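Local atomic coordinates of C-type lectin domain family 4 member F (Mus musculus, PDB entry 6JJJ), a protein that serves as a Kupffer cell lectin receptor with affinity for galactose and fucose and could be involved in endocytosis. Residues D41-W45 and C140-W146. Numbering follows the deposited sequence.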
loop_
_atom_site.group_PDB
_atom_site.type_symbol
_atom_site.label_atom_id
_atom_site.label_comp_id
_atom_site.label_asym_id
_atom_site.label_seq_id
_atom_site.Cartn_x
_atom_site.Cartn_y
_atom_site.Cartn_z
ATOM N N ASP A 41 -6.548 9.118 16.239
ATOM C CA ASP A 41 -7.332 9.617 17.359
ATOM C C ASP A 41 -6.609 9.287 18.663
ATOM O O ASP A 41 -5.609 8.566 18.683
ATOM C CB ASP A 41 -8.735 8.997 17.333
ATOM C CG ASP A 41 -9.732 9.745 18.200
ATOM O OD1 ASP A 41 -9.392 10.826 18.728
ATOM O OD2 ASP A 41 -10.866 9.245 18.348
ATOM N N LYS A 42 -7.124 9.830 19.763
ATOM C CA LYS A 42 -6.594 9.566 21.095
ATOM C C LYS A 42 -7.716 9.042 21.978
ATOM O O LYS A 42 -8.795 9.642 22.033
ATOM C CB LYS A 42 -5.975 10.827 21.708
ATOM C CG LYS A 42 -6.960 11.959 21.931
ATOM C CD LYS A 42 -6.284 13.184 22.538
ATOM C CE LYS A 42 -5.266 13.811 21.588
ATOM N NZ LYS A 42 -3.888 13.281 21.783
ATOM N N LYS A 43 -7.464 7.938 22.670
ATOM C CA LYS A 43 -8.488 7.289 23.474
ATOM C C LYS A 43 -7.838 6.685 24.704
ATOM O O LYS A 43 -6.605 6.552 24.769
ATOM C CB LYS A 43 -9.220 6.204 22.673
ATOM C CG LYS A 43 -9.909 6.703 21.410
ATOM C CD LYS A 43 -10.548 5.553 20.647
ATOM C CE LYS A 43 -11.168 6.026 19.337
ATOM N NZ LYS A 43 -11.799 4.903 18.588
ATOM N N PRO A 44 -8.637 6.305 25.714
ATOM C CA PRO A 44 -8.075 5.629 26.894
ATOM C C PRO A 44 -7.436 4.292 26.563
ATOM O O PRO A 44 -7.510 3.823 25.423
ATOM C CB PRO A 44 -9.289 5.447 27.817
ATOM C CG PRO A 44 -10.257 6.495 27.388
ATOM C CD PRO A 44 -10.061 6.652 25.898
ATOM N N TRP A 45 -6.818 3.661 27.563
ATOM C CA TRP A 45 -6.076 2.431 27.313
ATOM C C TRP A 45 -7.001 1.290 26.898
ATOM O O TRP A 45 -6.730 0.590 25.915
ATOM C CB TRP A 45 -5.271 2.045 28.548
ATOM C CG TRP A 45 -4.279 0.961 28.276
ATOM C CD1 TRP A 45 -2.968 1.116 27.921
ATOM C CD2 TRP A 45 -4.515 -0.450 28.329
ATOM N NE1 TRP A 45 -2.375 -0.114 27.753
ATOM C CE2 TRP A 45 -3.306 -1.091 27.994
ATOM C CE3 TRP A 45 -5.636 -1.234 28.621
ATOM C CZ2 TRP A 45 -3.184 -2.478 27.951
ATOM C CZ3 TRP A 45 -5.512 -2.611 28.581
ATOM C CH2 TRP A 45 -4.295 -3.219 28.247
ATOM N N CYS A 140 -4.615 4.711 33.486
ATOM C CA CYS A 140 -5.227 4.090 32.318
ATOM C C CYS A 140 -6.366 4.934 31.762
ATOM O O CYS A 140 -6.572 4.968 30.544
ATOM C CB CYS A 140 -5.711 2.685 32.673
ATOM S SG CYS A 140 -4.386 1.561 33.211
ATOM N N GLY A 141 -7.103 5.639 32.619
ATOM C CA GLY A 141 -8.196 6.458 32.127
ATOM C C GLY A 141 -7.769 7.587 31.211
ATOM O O GLY A 141 -8.628 8.178 30.545
ATOM N N SER A 142 -6.477 7.897 31.154
ATOM C CA SER A 142 -6.007 9.004 30.332
ATOM C C SER A 142 -6.071 8.641 28.856
ATOM O O SER A 142 -5.780 7.507 28.463
ATOM C CB SER A 142 -4.579 9.375 30.725
ATOM O OG SER A 142 -4.519 9.740 32.094
ATOM N N SER A 143 -6.459 9.613 28.033
ATOM C CA SER A 143 -6.706 9.372 26.611
ATOM C C SER A 143 -5.471 9.739 25.794
ATOM O O SER A 143 -5.311 10.875 25.346
ATOM C CB SER A 143 -7.927 10.153 26.137
ATOM O OG SER A 143 -9.129 9.551 26.580
ATOM N N TYR A 144 -4.621 8.748 25.560
ATOM C CA TYR A 144 -3.488 8.879 24.662
ATOM C C TYR A 144 -3.779 8.158 23.353
ATOM O O TYR A 144 -4.697 7.334 23.277
ATOM C CB TYR A 144 -2.212 8.286 25.274
ATOM C CG TYR A 144 -1.637 9.079 26.419
ATOM C CD1 TYR A 144 -0.759 10.131 26.190
ATOM C CD2 TYR A 144 -1.963 8.770 27.731
ATOM C CE1 TYR A 144 -0.230 10.854 27.236
ATOM C CE2 TYR A 144 -1.439 9.489 28.781
ATOM C CZ TYR A 144 -0.572 10.529 28.530
ATOM O OH TYR A 144 -0.048 11.244 29.582
ATOM N N PRO A 145 -3.015 8.441 22.297
ATOM C CA PRO A 145 -3.054 7.566 21.112
ATOM C C PRO A 145 -2.386 6.236 21.425
ATOM O O PRO A 145 -1.942 6.022 22.557
ATOM C CB PRO A 145 -2.297 8.366 20.047
ATOM C CG PRO A 145 -1.398 9.279 20.829
ATOM C CD PRO A 145 -2.110 9.593 22.124
ATOM N N TRP A 146 -2.295 5.339 20.448
ATOM C CA TRP A 146 -1.818 3.990 20.718
ATOM C C TRP A 146 -1.203 3.391 19.460
ATOM O O TRP A 146 -1.182 4.009 18.395
ATOM C CB TRP A 146 -2.957 3.095 21.210
ATOM C CG TRP A 146 -4.005 2.875 20.155
ATOM C CD1 TRP A 146 -4.043 1.867 19.236
ATOM C CD2 TRP A 146 -5.154 3.689 19.904
ATOM N NE1 TRP A 146 -5.151 2.000 18.434
ATOM C CE2 TRP A 146 -5.849 3.112 18.824
ATOM C CE3 TRP A 146 -5.666 4.852 20.490
ATOM C CZ2 TRP A 146 -7.028 3.655 18.319
ATOM C CZ3 TRP A 146 -6.837 5.389 19.989
ATOM C CH2 TRP A 146 -7.504 4.792 18.914
#
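Lys43 and Trp146 meet where two loops of the C-type lectin domain run antiparallel, one leading into helix 45-54 and the other into strand 147-151. The lysine chain crosses obliquely by the CZ3-CH2 side of the indole. Its CB lies 3.7 Å from Trp146 CZ3 and CG stays near the same carbon; CD then moves on to CH2, at 3.6 Å, and CE follows at 3.9 Å. Extended beyond CG, the chain carries NZ past the ring. The CB of Trp146 points toward 41-45, and with CG between its own backbone N and carbonyl carbon (chi1 66°) the CZ3-CH2 side lies beside Lys43, with Lys43 N and Tyr144 O at the ring's edge, in its plane. Phe51, Ala48 and Leu59 pack around the same indole.

Lys43 N donates to Tyr144 O at 2.9 Å, and this pairing forms a single antiparallel bridge. Lys42 lies alongside Pro145, pointing the same way, while its aliphatic carbons pass Ser143 O. Pro44 fits against residues 141-143: its CA directs a C-H to Ser142 O (3.4 Å), and CG and CD border the Ser143 hydroxyl. At the start of helix 45-54, right after Pro44 at the N-cap, Trp45 N makes a nearly straight bond of 3.3 Å to Cys140 O (170°). The SG of Cys140 is oblique to the Trp45 five-membered ring, and Trp45 NE1 is held by Ile82 O.

Cys140 is disulfide-bonded to Cys128, and its side chain is about 8 Å from a bound calcium ion. The contact thus joins the start of a helix to the chain returning from the calcium-binding region, next to the ends of strands 34-38 and 147-151, neighbouring antiparallel strands of the C-type lectin fold.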